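Local coordinates for protein isocitrate dehydrogenase [NAD] subunit 1, mitochondrial (Saccharomyces cerevisiae, PDB 3BLX) that belongs to the mitochondrial NAD-dependent enzyme that converts isocitrate to 2-oxoglutarate in the citric acid cycle, and also binds the 5'-untranslated leaders of mitochondrial mRNAs, at residues L80-A85 with S273-L278; G76-W81 with Y266-P271; V285-A290 with T326-G331. One frame throughout, in Å; residues are numbered along the deposited sequence.

Contact 1. Residues L80-A85 with S273-L278; sequences LWHTPA and SRHVGL
H275 O accepts a backbone bond from L278 N at 2.9 Å. This bond closes a turn that sets the H275 side chain against L80 and H82 and brings L278 O near H82. No hydrogen bond joins the two segments. L80 carries the apolar part of the contact. Its CG stands opposite the carbonyl carbon, beside the backbone N (chi1 -68°), and one branch, CD2, comes over a face of the H275 ring. This is a CH-pi contact, with CD2 3.8 Å from the ring centroid and 27° off the ring normal. The methyl sits nearer the rim than the middle, and CD2 lies 3.5 Å from H275 CD2. The other branch, CD1, rests 4.0 Å from R274 CA.

H82 comes in on the same side of the ring plane as L80 CD2, but near the CB end. Its NE2 lies 3.4 Å from H275 CB. The two rings are almost perpendicular, at 85°, but are offset too obliquely to form a stack or an edge-to-face pair. H82 CD2 also comes 4.0 Å from L278 O. At the far side of the ring, H82 ND1 is hydrogen-bonded to D26, which should limit its rotation. R274 NE forms a salt bridge with E270, and its side chain comes about 4 Å from that of R129, a substrate-binding residue by similarity. In related dehydrogenases the equivalent loops line the dinucleotide pocket. This contact probably lies in the corresponding cleft, here in the apo form.

L80 and H82 also pack on I32 and V28 of helix 27-42. Helix 84-88 meets H82 and R274 through Q87. V276 leans on helix 237-251 and on N223 of the neighbouring subunit 2.

Contact 2. Residues G76-W81 with Y266-P271; sequences GLKGLW and YAVFEP
K78 and E270 are brought side by side by their first torsions. The K78 chain sets out anti to its own N (chi1 160°) and bends near its end. E270 CG sits between its backbone N and carbonyl carbon (chi1 86°), and the chain is extended from there. Both side chains point the same way and form a salt bridge, K78 NZ to E270 OE1, at 3.3 Å. Each has a further charged partner: K78 NZ pairs with D86, and E270 OE2 with R274. With an alanine here instead of K78, E270 OE1 and D86 would probably both lose this positive mate, and a gap is likely to open beside the glutamate chain.

The backbones pair as parallel strands, G76 beside V268 and L77 beside F269. Three backbone hydrogen bonds join them. G76 N gives to A267 O at 3.0 Å. F269 N gives to G76 O at 2.7 Å in a nearly straight bond. K78 N gives to F269 O at 2.8 Å, almost along the C=O axis. The strand axes are turned 38° from each other.

G76 O also lies at the edge of the F269 ring, 3.6 Å from CD2. K78 CB packs 3.9 Å from V268 CG1. Beyond the paired residues, L80 CD2 reaches the P271 ring at CG, 3.8 Å away.

This pairing lies inside the large mixed sheet. Strand 17-25 bonds to L77 and G79, and strand 258-262 runs antiparallel to 267-269. Helix 289-302 packs on L77, F269 and P271, while helix 27-42 packs on L77 and L80.

Contact 3. Residues V285-A290 with T326-G331; sequences VANPTA and TRDIGG
N287 and T326 bring the two loop backbones to 5.9 Å between CA atoms, just before helix 289-302 and beside the short 3-10 turn at R327 and D328. N287 CG lies anti to the backbone N (chi1 -162°), which carries the amide across to D328. The N287 side chain is held at both ends of its amide. ND2 gives to D328 OD1 at 3.0 Å, on the syn lone pair of that oxygen. The bond is bent, 131° at the hydrogen, and the oxygen is tilted 28° from the amide plane.

N287 OD1 faces the helix start. It accepts from T289 N at 3.2 Å and from T289 OG1 at 2.8 Å, both from the same face of the amide. The bond to T289 N makes an Asx turn and caps the beginning of the helix. These three bonds should fix the rotation of the amide and link the helix start to the loop 326-331.

The methyl CG2 of T326 packs against N287 CG, while OG1 of T326 lies 3.0 Å from V285 O. I329 CD1 comes 4.2 Å from N287 ND2. At the outer end, V285 CG2 lies over one face of the R327 guanidinium, 3.8 Å above its plane and toward the rim. R327 is poorly ordered.

The contact is structural packing away from the annotated sites. F338 of helix 335-347 touches N287, P288 and T289. Helix 27-42 packs on A286 and P288 through V28, E31 and S35.

In the fold
From the N terminus, the chain first lays down 76-81 and runs on directly into 80-85. Their partners follow in the same order about 185 residues later. Contact 2 closes its long loop at 266-271, and contact 1 closes a similar one at 273-278. The two loops therefore cross rather than nest, and their first segments share L80 and W81, of which L80 touches in both. Contact 3 comes in series and closes a short, mostly helical loop between 285-290 and 326-331. H275 of contact 1 packs on N287 and A290, and P271 of contact 2 on A290. Together they tie the central sheet to helices 84-88 and 289-302 and to the loop leading to helix 335-347.

Contact 1. Residues L80-A85 with S273-L278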
loop_
_atom_site.group_PDB
_atom_site.type_symbol
_atom_site.label_atom_id
_atom_site.label_comp_id
_atom_site.label_asym_id
_atom_site.label_seq_id
_atom_site.Cartn_x
_atom_site.Cartn_y
_atom_site.Cartn_z
ATOM N N LEU E 80 -9.740 14.245 31.532
ATOM C CA LEU E 80 -10.894 13.368 31.694
ATOM C C LEU E 80 -12.204 14.030 31.323
ATOM O O LEU E 80 -12.341 15.235 31.451
ATOM C CB LEU E 80 -11.029 12.909 33.140
ATOM C CG LEU E 80 -9.994 11.969 33.721
ATOM C CD1 LEU E 80 -9.408 11.105 32.605
ATOM C CD2 LEU E 80 -8.936 12.788 34.443
ATOM N N TRP E 81 -13.147 13.220 30.856
ATOM C CA TRP E 81 -14.569 13.503 31.009
ATOM C C TRP E 81 -15.125 12.542 32.041
ATOM O O TRP E 81 -14.866 11.333 31.991
ATOM C CB TRP E 81 -15.321 13.310 29.715
ATOM C CG TRP E 81 -15.119 14.416 28.800
ATOM C CD1 TRP E 81 -15.908 15.515 28.651
ATOM C CD2 TRP E 81 -14.029 14.568 27.901
ATOM N NE1 TRP E 81 -15.379 16.348 27.701
ATOM C CE2 TRP E 81 -14.221 15.790 27.226
ATOM C CE3 TRP E 81 -12.907 13.787 27.597
ATOM C CZ2 TRP E 81 -13.339 16.248 26.259
ATOM C CZ3 TRP E 81 -12.033 14.238 26.641
ATOM C CH2 TRP E 81 -12.250 15.463 25.980
ATOM N N HIS E 82 -15.888 13.072 32.986
ATOM C CA HIS E 82 -16.460 12.217 34.005
ATOM C C HIS E 82 -17.892 11.784 33.668
ATOM O O HIS E 82 -18.726 11.590 34.553
ATOM C CB HIS E 82 -16.312 12.853 35.379
ATOM C CG HIS E 82 -14.887 13.130 35.746
ATOM N ND1 HIS E 82 -14.151 14.130 35.149
ATOM C CD2 HIS E 82 -14.056 12.529 36.633
ATOM C CE1 HIS E 82 -12.931 14.146 35.659
ATOM N NE2 HIS E 82 -12.846 13.183 36.561
ATOM N N THR E 83 -18.149 11.637 32.367
ATOM C CA THR E 83 -19.287 10.874 31.863
ATOM C C THR E 83 -18.943 9.387 31.995
ATOM O O THR E 83 -17.775 9.026 32.046
ATOM C CB THR E 83 -19.618 11.227 30.372
ATOM O OG1 THR E 83 -18.572 10.770 29.496
ATOM C CG2 THR E 83 -19.801 12.737 30.198
ATOM N N PRO E 84 -19.956 8.517 32.068
ATOM C CA PRO E 84 -19.660 7.085 32.213
ATOM C C PRO E 84 -18.915 6.516 30.998
ATOM O O PRO E 84 -18.144 5.562 31.148
ATOM C CB PRO E 84 -21.049 6.449 32.347
ATOM C CG PRO E 84 -21.964 7.573 32.734
ATOM C CD PRO E 84 -21.400 8.798 32.090
ATOM N N ALA E 85 -19.136 7.101 29.821
ATOM C CA ALA E 85 -18.470 6.662 28.592
ATOM C C ALA E 85 -16.932 6.767 28.659
ATOM O O ALA E 85 -16.237 5.770 28.454
ATOM C CB ALA E 85 -19.023 7.414 27.368
ATOM N N SER E 273 -6.868 5.390 35.650
ATOM C CA SER E 273 -8.132 4.890 36.169
ATOM C C SER E 273 -9.319 5.669 35.655
ATOM O O SER E 273 -10.460 5.350 35.975
ATOM C CB SER E 273 -8.132 4.880 37.697
ATOM O OG SER E 273 -7.782 3.595 38.167
ATOM N N ARG E 274 -9.053 6.693 34.855
ATOM C CA ARG E 274 -10.112 7.548 34.340
ATOM C C ARG E 274 -10.866 8.273 35.462
ATOM O O ARG E 274 -12.012 8.672 35.283
ATOM C CB ARG E 274 -11.066 6.733 33.463
ATOM C CG ARG E 274 -10.652 6.663 31.999
ATOM C CD ARG E 274 -9.491 5.715 31.731
ATOM N NE ARG E 274 -9.092 5.739 30.319
ATOM C CZ ARG E 274 -9.629 4.975 29.366
ATOM N NH1 ARG E 274 -10.593 4.113 29.677
ATOM N NH2 ARG E 274 -9.202 5.070 28.103
ATOM N N HIS E 275 -10.201 8.442 36.609
ATOM C CA HIS E 275 -10.760 9.127 37.784
ATOM C C HIS E 275 -12.149 8.610 38.141
ATOM O O HIS E 275 -13.036 9.359 38.560
ATOM C CB HIS E 275 -10.791 10.641 37.572
ATOM C CG HIS E 275 -9.490 11.327 37.871
ATOM N ND1 HIS E 275 -9.393 12.395 38.742
ATOM C CD2 HIS E 275 -8.235 11.105 37.408
ATOM C CE1 HIS E 275 -8.133 12.798 38.803
ATOM N NE2 HIS E 275 -7.411 12.036 38.001
ATOM N N VAL E 276 -12.307 7.313 37.930
ATOM C CA VAL E 276 -13.522 6.590 38.247
ATOM C C VAL E 276 -14.203 7.154 39.505
ATOM O O VAL E 276 -15.166 7.932 39.407
ATOM C CB VAL E 276 -13.217 5.065 38.390
ATOM C CG1 VAL E 276 -13.421 4.315 37.041
ATOM C CG2 VAL E 276 -11.794 4.853 38.943
ATOM N N GLY E 277 -13.689 6.778 40.676
ATOM C CA GLY E 277 -14.269 7.214 41.936
ATOM C C GLY E 277 -13.739 8.557 42.414
ATOM O O GLY E 277 -13.828 8.879 43.612
ATOM N N LEU E 278 -13.168 9.325 41.480
ATOM C CA LEU E 278 -12.799 10.717 41.739
ATOM C C LEU E 278 -14.015 11.607 41.563
ATOM O O LEU E 278 -14.115 12.377 40.596
ATOM C CB LEU E 278 -11.630 11.185 40.868
ATOM C CG LEU E 278 -10.320 11.379 41.643
ATOM C CD1 LEU E 278 -10.088 12.853 41.988
ATOM C CD2 LEU E 278 -10.244 10.493 42.916
#

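Contact 2. Residues G76-W81 with Y266-P271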
loop_
_atom_site.group_PDB
_atom_site.type_symbol
_atom_site.label_atom_id
_atom_site.label_comp_id
_atom_site.label_asym_id
_atom_site.label_seq_id
_atom_site.Cartn_x
_atom_site.Cartn_y
_atom_site.Cartn_z
ATOM N N GLY E 76 0.373 12.748 22.781
ATOM C CA GLY E 76 -0.714 13.510 23.374
ATOM C C GLY E 76 -0.851 13.384 24.874
ATOM O O GLY E 76 -0.466 12.385 25.471
ATOM N N LEU E 77 -1.405 14.423 25.484
ATOM C CA LEU E 77 -1.714 14.414 26.908
ATOM C C LEU E 77 -3.197 14.679 26.995
ATOM O O LEU E 77 -3.702 15.647 26.435
ATOM C CB LEU E 77 -0.930 15.495 27.664
ATOM C CG LEU E 77 -0.454 15.166 29.083
ATOM C CD1 LEU E 77 -0.542 16.374 29.957
ATOM C CD2 LEU E 77 -1.273 14.105 29.692
ATOM N N LYS E 78 -3.891 13.817 27.703
ATOM C CA LYS E 78 -5.327 13.844 27.692
ATOM C C LYS E 78 -5.890 13.866 29.112
ATOM O O LYS E 78 -5.471 13.088 29.950
ATOM C CB LYS E 78 -5.826 12.639 26.891
ATOM C CG LYS E 78 -7.239 12.219 27.134
ATOM C CD LYS E 78 -7.708 11.336 26.002
ATOM C CE LYS E 78 -8.677 10.236 26.486
ATOM N NZ LYS E 78 -9.704 10.735 27.452
ATOM N N GLY E 79 -6.837 14.773 29.366
ATOM C CA GLY E 79 -7.548 14.832 30.640
ATOM C C GLY E 79 -8.756 13.903 30.711
ATOM O O GLY E 79 -8.806 12.877 30.029
ATOM N N LEU E 80 -9.740 14.245 31.532
ATOM C CA LEU E 80 -10.894 13.368 31.694
ATOM C C LEU E 80 -12.204 14.030 31.323
ATOM O O LEU E 80 -12.341 15.235 31.451
ATOM C CB LEU E 80 -11.029 12.909 33.140
ATOM C CG LEU E 80 -9.994 11.969 33.721
ATOM C CD1 LEU E 80 -9.408 11.105 32.605
ATOM C CD2 LEU E 80 -8.936 12.788 34.443
ATOM N N TRP E 81 -13.147 13.220 30.856
ATOM C CA TRP E 81 -14.569 13.503 31.009
ATOM C C TRP E 81 -15.125 12.542 32.041
ATOM O O TRP E 81 -14.866 11.333 31.991
ATOM C CB TRP E 81 -15.321 13.310 29.715
ATOM C CG TRP E 81 -15.119 14.416 28.800
ATOM C CD1 TRP E 81 -15.908 15.515 28.651
ATOM C CD2 TRP E 81 -14.029 14.568 27.901
ATOM N NE1 TRP E 81 -15.379 16.348 27.701
ATOM C CE2 TRP E 81 -14.221 15.790 27.226
ATOM C CE3 TRP E 81 -12.907 13.787 27.597
ATOM C CZ2 TRP E 81 -13.339 16.248 26.259
ATOM C CZ3 TRP E 81 -12.033 14.238 26.641
ATOM C CH2 TRP E 81 -12.250 15.463 25.980
ATOM N N TYR E 266 1.718 6.058 17.730
ATOM C CA TYR E 266 1.124 7.089 18.569
ATOM C C TYR E 266 1.193 6.748 20.050
ATOM O O TYR E 266 1.248 5.575 20.428
ATOM C CB TYR E 266 -0.328 7.334 18.163
ATOM C CG TYR E 266 -0.506 7.593 16.694
ATOM C CD1 TYR E 266 -0.980 6.604 15.859
ATOM C CD2 TYR E 266 -0.159 8.806 16.134
ATOM C CE1 TYR E 266 -1.125 6.806 14.515
ATOM C CE2 TYR E 266 -0.293 9.032 14.780
ATOM C CZ TYR E 266 -0.777 8.020 13.971
ATOM O OH TYR E 266 -0.920 8.228 12.608
ATOM N N ALA E 267 1.225 7.768 20.891
ATOM C CA ALA E 267 1.163 7.543 22.324
ATOM C C ALA E 267 0.309 8.645 22.914
ATOM O O ALA E 267 0.404 9.807 22.522
ATOM C CB ALA E 267 2.538 7.540 22.924
ATOM N N VAL E 268 -0.541 8.282 23.851
ATOM C CA VAL E 268 -1.396 9.263 24.491
ATOM C C VAL E 268 -1.354 9.012 25.989
ATOM O O VAL E 268 -1.641 7.906 26.448
ATOM C CB VAL E 268 -2.854 9.129 24.000
ATOM C CG1 VAL E 268 -3.789 9.931 24.885
ATOM C CG2 VAL E 268 -2.987 9.544 22.542
ATOM N N PHE E 269 -0.988 10.035 26.750
ATOM C CA PHE E 269 -0.817 9.884 28.194
ATOM C C PHE E 269 -1.993 10.449 28.956
ATOM O O PHE E 269 -2.538 11.474 28.569
ATOM C CB PHE E 269 0.506 10.507 28.636
ATOM C CG PHE E 269 1.692 9.833 28.024
ATOM C CD1 PHE E 269 2.351 8.818 28.692
ATOM C CD2 PHE E 269 2.077 10.141 26.737
ATOM C CE1 PHE E 269 3.413 8.176 28.111
ATOM C CE2 PHE E 269 3.140 9.504 26.141
ATOM C CZ PHE E 269 3.817 8.515 26.842
ATOM N N GLU E 270 -2.397 9.755 30.020
ATOM C CA GLU E 270 -3.660 10.048 30.702
ATOM C C GLU E 270 -3.775 9.188 31.930
ATOM O O GLU E 270 -3.279 8.072 31.947
ATOM C CB GLU E 270 -4.859 9.759 29.794
ATOM C CG GLU E 270 -5.321 8.309 29.826
ATOM C CD GLU E 270 -6.744 8.094 29.272
ATOM O OE1 GLU E 270 -7.546 9.056 29.256
ATOM O OE2 GLU E 270 -7.067 6.954 28.857
ATOM N N PRO E 271 -4.436 9.704 32.965
ATOM C CA PRO E 271 -4.623 8.975 34.227
ATOM C C PRO E 271 -5.194 7.560 34.014
ATOM O O PRO E 271 -6.184 7.360 33.294
ATOM C CB PRO E 271 -5.618 9.847 34.986
ATOM C CG PRO E 271 -5.437 11.208 34.433
ATOM C CD PRO E 271 -5.112 11.010 32.972
#

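Contact 3. Residues V285-A290 with T326-G331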
loop_
_atom_site.group_PDB
_atom_site.type_symbol
_atom_site.label_atom_id
_atom_site.label_comp_id
_atom_site.label_asym_id
_atom_site.label_seq_id
_atom_site.Cartn_x
_atom_site.Cartn_y
_atom_site.Cartn_z
ATOM N N VAL E 285 -10.665 21.328 43.828
ATOM C CA VAL E 285 -10.403 20.380 44.910
ATOM C C VAL E 285 -9.756 19.070 44.457
ATOM O O VAL E 285 -9.267 18.293 45.292
ATOM C CB VAL E 285 -11.692 20.053 45.717
ATOM C CG1 VAL E 285 -12.218 21.283 46.397
ATOM C CG2 VAL E 285 -12.754 19.470 44.821
ATOM N N ALA E 286 -9.776 18.825 43.144
ATOM C CA ALA E 286 -9.356 17.542 42.556
ATOM C C ALA E 286 -7.843 17.255 42.679
ATOM O O ALA E 286 -7.043 18.174 42.660
ATOM C CB ALA E 286 -9.786 17.485 41.120
ATOM N N ASN E 287 -7.464 15.990 42.830
ATOM C CA ASN E 287 -6.053 15.632 42.902
ATOM C C ASN E 287 -5.429 15.570 41.517
ATOM O O ASN E 287 -5.880 14.784 40.683
ATOM C CB ASN E 287 -5.883 14.282 43.602
ATOM C CG ASN E 287 -4.466 14.066 44.100
ATOM O OD1 ASN E 287 -3.565 14.859 43.800
ATOM N ND2 ASN E 287 -4.257 12.991 44.865
ATOM N N PRO E 288 -4.383 16.394 41.255
ATOM C CA PRO E 288 -3.738 16.460 39.937
ATOM C C PRO E 288 -2.617 15.444 39.790
ATOM O O PRO E 288 -2.055 15.365 38.712
ATOM C CB PRO E 288 -3.132 17.862 39.899
ATOM C CG PRO E 288 -3.259 18.400 41.281
ATOM C CD PRO E 288 -3.730 17.313 42.192
ATOM N N THR E 289 -2.304 14.696 40.847
ATOM C CA THR E 289 -1.188 13.745 40.851
ATOM C C THR E 289 -1.138 12.774 39.646
ATOM O O THR E 289 -0.090 12.597 39.032
ATOM C CB THR E 289 -1.154 12.941 42.189
ATOM O OG1 THR E 289 -1.002 13.848 43.272
ATOM C CG2 THR E 289 -0.017 11.977 42.222
ATOM N N ALA E 290 -2.272 12.156 39.324
ATOM C CA ALA E 290 -2.352 11.174 38.255
ATOM C C ALA E 290 -2.006 11.820 36.939
ATOM O O ALA E 290 -1.232 11.284 36.178
ATOM C CB ALA E 290 -3.742 10.526 38.196
ATOM N N THR E 326 -3.887 17.361 48.861
ATOM C CA THR E 326 -5.268 17.604 48.450
ATOM C C THR E 326 -6.269 16.779 49.305
ATOM O O THR E 326 -5.869 15.868 50.038
ATOM C CB THR E 326 -5.397 17.366 46.912
ATOM O OG1 THR E 326 -6.538 18.052 46.391
ATOM C CG2 THR E 326 -5.476 15.907 46.596
ATOM N N ARG E 327 -7.561 17.085 49.240
ATOM C CA ARG E 327 -8.493 16.501 50.229
ATOM C C ARG E 327 -8.736 14.987 50.190
ATOM O O ARG E 327 -9.155 14.399 51.187
ATOM C CB ARG E 327 -9.835 17.258 50.278
ATOM C CG ARG E 327 -10.864 16.800 49.279
ATOM C CD ARG E 327 -12.137 17.638 49.394
ATOM N NE ARG E 327 -13.130 17.287 48.373
ATOM C CZ ARG E 327 -14.283 17.931 48.184
ATOM N NH1 ARG E 327 -14.600 18.975 48.946
ATOM N NH2 ARG E 327 -15.121 17.535 47.228
ATOM N N ASP E 328 -8.461 14.353 49.058
ATOM C CA ASP E 328 -8.755 12.930 48.894
ATOM C C ASP E 328 -7.693 12.016 49.489
ATOM O O ASP E 328 -7.946 10.822 49.689
ATOM C CB ASP E 328 -8.951 12.594 47.418
ATOM C CG ASP E 328 -7.983 13.354 46.512
ATOM O OD1 ASP E 328 -6.966 12.740 46.088
ATOM O OD2 ASP E 328 -8.246 14.560 46.233
ATOM N N ILE E 329 -6.508 12.559 49.745
ATOM C CA ILE E 329 -5.484 11.803 50.469
ATOM C C ILE E 329 -5.264 12.371 51.866
ATOM O O ILE E 329 -4.189 12.231 52.435
ATOM C CB ILE E 329 -4.161 11.717 49.700
ATOM C CG1 ILE E 329 -3.742 13.096 49.201
ATOM C CG2 ILE E 329 -4.289 10.761 48.539
ATOM C CD1 ILE E 329 -2.363 13.095 48.561
ATOM N N GLY E 330 -6.296 13.018 52.400
ATOM C CA GLY E 330 -6.308 13.427 53.792
ATOM C C GLY E 330 -5.861 14.848 54.096
ATOM O O GLY E 330 -5.798 15.261 55.252
ATOM N N GLY E 331 -5.537 15.601 53.060
ATOM C CA GLY E 331 -5.165 16.994 53.238
ATOM C C GLY E 331 -6.392 17.874 53.152
ATOM O O GLY E 331 -7.514 17.382 53.262
#